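Local coordinates for protein RcdA (Caulobacter vibrioides, PDB 3CTW) that probably acts as an adaptor-type binding protein in regulated proteolysis during the cell cycle, being a small helical protein of the DUF1465 family, at residues A[36-44]-A[63-74]. Sequence-based numbering, arbitrary orientation.
Sequences LVEETAAYL and YATESMRLTTRL
Leu74 packs against Leu36, Val37 and Thr40, its two methyls shared among them, where helices 26-44 and 57-88 run antiparallel in the helical bundle that helix 120-145 completes. The short segments cross at -151° with their axes 10.8 Å apart, and the join is made by side-chain packing, mostly between carbon atoms, with a few hydroxyl oxygens lying against methyls. CD2 of Leu74 sits 3.7 Å from CD2 of Leu36, the two leucines crossing at about a right angle, and it also touches CG2 of Val37, whose side chain points the other way alongside it. The other branch, CD1, meets Thr40 tip to tip. Thr40 carries its CG2 anti to the backbone N, which sends this methyl to CD2 of Leu70 at 3.7 Å, while OG1 turns back along its own helix and donates to Leu36 O. That carbonyl is gripped twice, by Thr40 OG1 and Thr40 N from opposite faces of its plane, and the bond to Leu36 O gives the buried hydroxyl a partner where its neighbours across the contact are methyls. Farther along, Leu44 forks: CD1 rests on CG2 of Thr71 at 3.7 Å, and CD2 approaches Tyr63 OH and Ser67 OG. Tyr43 brings CE2 to the edge of the Tyr63 ring, while its own hydroxyl bonds to Asp51. Helix 120-145 packs against Leu36 and Leu70, and Val37 touches Met92 of the second subunit. Ser67 OG donates to Tyr63 O at 2.6 Å and lies over one face of the Tyr63 ring, 3.4 Å above its plane and offset toward the rim.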
loop_
_atom_site.group_PDB
_atom_site.type_symbol
_atom_site.label_atom_id
_atom_site.label_comp_id
_atom_site.label_asym_id
_atom_site.label_seq_id
_atom_site.Cartn_x
_atom_site.Cartn_y
_atom_site.Cartn_z
ATOM N N LEU A 36 2.939 -12.736 9.798
ATOM C CA LEU A 36 3.998 -13.032 8.853
ATOM C C LEU A 36 5.006 -11.892 8.765
ATOM O O LEU A 36 6.214 -12.123 8.724
ATOM C CB LEU A 36 3.422 -13.346 7.471
ATOM C CG LEU A 36 4.108 -14.507 6.743
ATOM C CD1 LEU A 36 3.184 -15.004 5.652
ATOM C CD2 LEU A 36 5.473 -14.125 6.176
ATOM N N VAL A 37 4.490 -10.668 8.773
ATOM C CA VAL A 37 5.300 -9.480 8.728
ATOM C C VAL A 37 6.121 -9.342 10.009
ATOM O O VAL A 37 7.292 -8.927 9.960
ATOM C CB VAL A 37 4.422 -8.231 8.496
ATOM C CG1 VAL A 37 5.209 -6.953 8.734
ATOM C CG2 VAL A 37 3.847 -8.250 7.077
ATOM N N GLU A 38 5.527 -9.701 11.145
ATOM C CA GLU A 38 6.236 -9.606 12.417
ATOM C C GLU A 38 7.350 -10.646 12.513
ATOM O O GLU A 38 8.439 -10.346 12.997
ATOM C CB GLU A 38 5.299 -9.718 13.620
ATOM C CG GLU A 38 5.948 -9.196 14.892
ATOM C CD GLU A 38 5.012 -9.224 16.076
ATOM O OE1 GLU A 38 4.280 -10.231 16.211
ATOM O OE2 GLU A 38 5.015 -8.249 16.861
ATOM N N GLU A 39 7.087 -11.849 12.011
ATOM C CA GLU A 39 8.090 -12.912 12.027
ATOM C C GLU A 39 9.221 -12.675 11.011
ATOM O O GLU A 39 10.342 -13.159 11.195
ATOM C CB GLU A 39 7.443 -14.278 11.795
ATOM C CG GLU A 39 6.587 -14.784 12.931
ATOM C CD GLU A 39 6.114 -16.217 12.702
ATOM O OE1 GLU A 39 4.896 -16.470 12.835
ATOM O OE2 GLU A 39 6.955 -17.086 12.364
ATOM N N THR A 40 8.917 -11.933 9.949
ATOM C CA THR A 40 9.880 -11.664 8.901
ATOM C C THR A 40 10.926 -10.655 9.369
ATOM O O THR A 40 12.123 -10.882 9.230
ATOM C CB THR A 40 9.174 -11.169 7.645
ATOM O OG1 THR A 40 8.339 -12.218 7.155
ATOM C CG2 THR A 40 10.175 -10.774 6.570
ATOM N N ALA A 41 10.460 -9.549 9.942
ATOM C CA ALA A 41 11.344 -8.505 10.433
ATOM C C ALA A 41 12.168 -9.003 11.609
ATOM O O ALA A 41 13.289 -8.563 11.801
ATOM C CB ALA A 41 10.541 -7.275 10.825
ATOM N N ALA A 42 11.618 -9.927 12.390
ATOM C CA ALA A 42 12.344 -10.541 13.503
ATOM C C ALA A 42 13.436 -11.504 13.012
ATOM O O ALA A 42 14.500 -11.625 13.626
ATOM C CB ALA A 42 11.370 -11.263 14.440
ATOM N N TYR A 43 13.165 -12.150 11.883
ATOM C CA TYR A 43 14.107 -13.073 11.281
ATOM C C TYR A 43 15.224 -12.336 10.541
ATOM O O TYR A 43 16.397 -12.600 10.765
ATOM C CB TYR A 43 13.372 -14.037 10.341
ATOM C CG TYR A 43 14.291 -14.960 9.572
ATOM C CD1 TYR A 43 14.873 -16.064 10.186
ATOM C CD2 TYR A 43 14.581 -14.727 8.227
ATOM C CE1 TYR A 43 15.723 -16.914 9.482
ATOM C CE2 TYR A 43 15.434 -15.573 7.515
ATOM C CZ TYR A 43 15.994 -16.667 8.149
ATOM O OH TYR A 43 16.842 -17.492 7.452
ATOM N N LEU A 44 14.848 -11.420 9.662
ATOM C CA LEU A 44 15.807 -10.699 8.844
ATOM C C LEU A 44 16.759 -9.842 9.656
ATOM O O LEU A 44 17.903 -9.634 9.245
ATOM C CB LEU A 44 15.100 -9.842 7.794
ATOM C CG LEU A 44 14.281 -10.548 6.711
ATOM C CD1 LEU A 44 13.655 -9.533 5.822
ATOM C CD2 LEU A 44 15.109 -11.510 5.894
ATOM N N TYR A 63 20.111 -14.914 -1.289
ATOM C CA TYR A 63 19.421 -14.528 -0.064
ATOM C C TYR A 63 19.048 -13.054 -0.124
ATOM O O TYR A 63 17.979 -12.659 0.324
ATOM C CB TYR A 63 20.309 -14.804 1.155
ATOM C CG TYR A 63 19.745 -14.321 2.481
ATOM C CD1 TYR A 63 18.998 -15.164 3.302
ATOM C CD2 TYR A 63 19.960 -13.020 2.907
ATOM C CE1 TYR A 63 18.479 -14.713 4.512
ATOM C CE2 TYR A 63 19.456 -12.563 4.110
ATOM C CZ TYR A 63 18.725 -13.408 4.912
ATOM O OH TYR A 63 18.227 -12.928 6.105
ATOM N N ALA A 64 19.945 -12.254 -0.695
ATOM C CA ALA A 64 19.759 -10.813 -0.807
ATOM C C ALA A 64 18.535 -10.461 -1.636
ATOM O O ALA A 64 17.678 -9.713 -1.177
ATOM C CB ALA A 64 21.009 -10.155 -1.381
ATOM N N THR A 65 18.436 -11.029 -2.836
ATOM C CA THR A 65 17.339 -10.704 -3.744
ATOM C C THR A 65 16.016 -11.332 -3.312
ATOM O O THR A 65 14.956 -10.744 -3.518
ATOM C CB THR A 65 17.659 -11.088 -5.200
ATOM O OG1 THR A 65 17.983 -12.476 -5.270
ATOM C CG2 THR A 65 18.844 -10.261 -5.728
ATOM N N GLU A 66 16.085 -12.503 -2.685
ATOM C CA GLU A 66 14.884 -13.178 -2.196
ATOM C C GLU A 66 14.327 -12.572 -0.914
ATOM O O GLU A 66 13.141 -12.736 -0.607
ATOM C CB GLU A 66 15.137 -14.672 -2.008
ATOM C CG GLU A 66 15.261 -15.444 -3.297
ATOM C CD GLU A 66 13.905 -15.659 -3.951
ATOM O OE1 GLU A 66 13.211 -14.654 -4.198
ATOM O OE2 GLU A 66 13.522 -16.819 -4.203
ATOM N N SER A 67 15.183 -11.873 -0.172
ATOM C CA SER A 67 14.750 -11.101 0.978
ATOM C C SER A 67 13.942 -9.897 0.516
ATOM O O SER A 67 12.954 -9.536 1.154
ATOM C CB SER A 67 15.952 -10.653 1.813
ATOM O OG SER A 67 16.591 -11.772 2.399
ATOM N N MET A 68 14.341 -9.313 -0.618
ATOM C CA MET A 68 13.658 -8.144 -1.179
ATOM C C MET A 68 12.272 -8.537 -1.662
ATOM O O MET A 68 11.300 -7.802 -1.454
ATOM C CB MET A 68 14.417 -7.551 -2.373
ATOM C CG MET A 68 15.870 -7.174 -2.139
ATOM S SD MET A 68 16.155 -5.870 -0.926
ATOM C CE MET A 68 17.908 -5.611 -1.174
ATOM N N ARG A 69 12.192 -9.704 -2.305
ATOM C CA ARG A 69 10.947 -10.202 -2.864
ATOM C C ARG A 69 9.949 -10.505 -1.757
ATOM O O ARG A 69 8.761 -10.233 -1.897
ATOM C CB ARG A 69 11.185 -11.448 -3.718
ATOM C CG ARG A 69 9.984 -11.801 -4.608
ATOM C CD ARG A 69 10.084 -13.195 -5.229
ATOM N NE ARG A 69 11.412 -13.467 -5.782
ATOM C CZ ARG A 69 11.801 -13.160 -7.017
ATOM N NH1 ARG A 69 10.965 -12.569 -7.864
ATOM N NH2 ARG A 69 13.038 -13.449 -7.407
ATOM N N LEU A 70 10.458 -11.044 -0.655
ATOM C CA LEU A 70 9.658 -11.355 0.511
ATOM C C LEU A 70 9.045 -10.093 1.145
ATOM O O LEU A 70 7.844 -10.055 1.425
ATOM C CB LEU A 70 10.526 -12.103 1.519
ATOM C CG LEU A 70 9.913 -12.548 2.839
ATOM C CD1 LEU A 70 8.838 -13.569 2.560
ATOM C CD2 LEU A 70 10.986 -13.120 3.762
ATOM N N THR A 71 9.864 -9.059 1.335
ATOM C CA THR A 71 9.413 -7.844 2.012
ATOM C C THR A 71 8.498 -7.016 1.120
ATOM O O THR A 71 7.550 -6.399 1.606
ATOM C CB THR A 71 10.573 -6.969 2.505
ATOM O OG1 THR A 71 11.447 -6.703 1.412
ATOM C CG2 THR A 71 11.355 -7.673 3.577
ATOM N N THR A 72 8.773 -7.034 -0.181
ATOM C CA THR A 72 7.918 -6.375 -1.151
ATOM C C THR A 72 6.563 -7.068 -1.225
ATOM O O THR A 72 5.542 -6.401 -1.158
ATOM C CB THR A 72 8.558 -6.328 -2.541
ATOM O OG1 THR A 72 9.877 -5.780 -2.445
ATOM C CG2 THR A 72 7.723 -5.476 -3.477
ATOM N N ARG A 73 6.561 -8.399 -1.307
ATOM C CA ARG A 73 5.319 -9.173 -1.353
ATOM C C ARG A 73 4.459 -8.891 -0.122
ATOM O O ARG A 73 3.247 -8.721 -0.233
ATOM C CB ARG A 73 5.609 -10.667 -1.476
ATOM C CG ARG A 73 4.381 -11.555 -1.595
ATOM C CD ARG A 73 4.763 -13.039 -1.699
ATOM N NE ARG A 73 5.459 -13.331 -2.952
ATOM C CZ ARG A 73 6.402 -14.260 -3.084
ATOM N NH1 ARG A 73 6.773 -14.988 -2.034
ATOM N NH2 ARG A 73 6.994 -14.445 -4.260
ATOM N N LEU A 74 5.100 -8.806 1.041
ATOM C CA LEU A 74 4.399 -8.562 2.297
ATOM C C LEU A 74 3.889 -7.129 2.384
ATOM O O LEU A 74 2.862 -6.868 3.010
ATOM C CB LEU A 74 5.317 -8.844 3.481
ATOM C CG LEU A 74 5.620 -10.299 3.828
ATOM C CD1 LEU A 74 6.767 -10.328 4.807
ATOM C CD2 LEU A 74 4.405 -11.012 4.406
#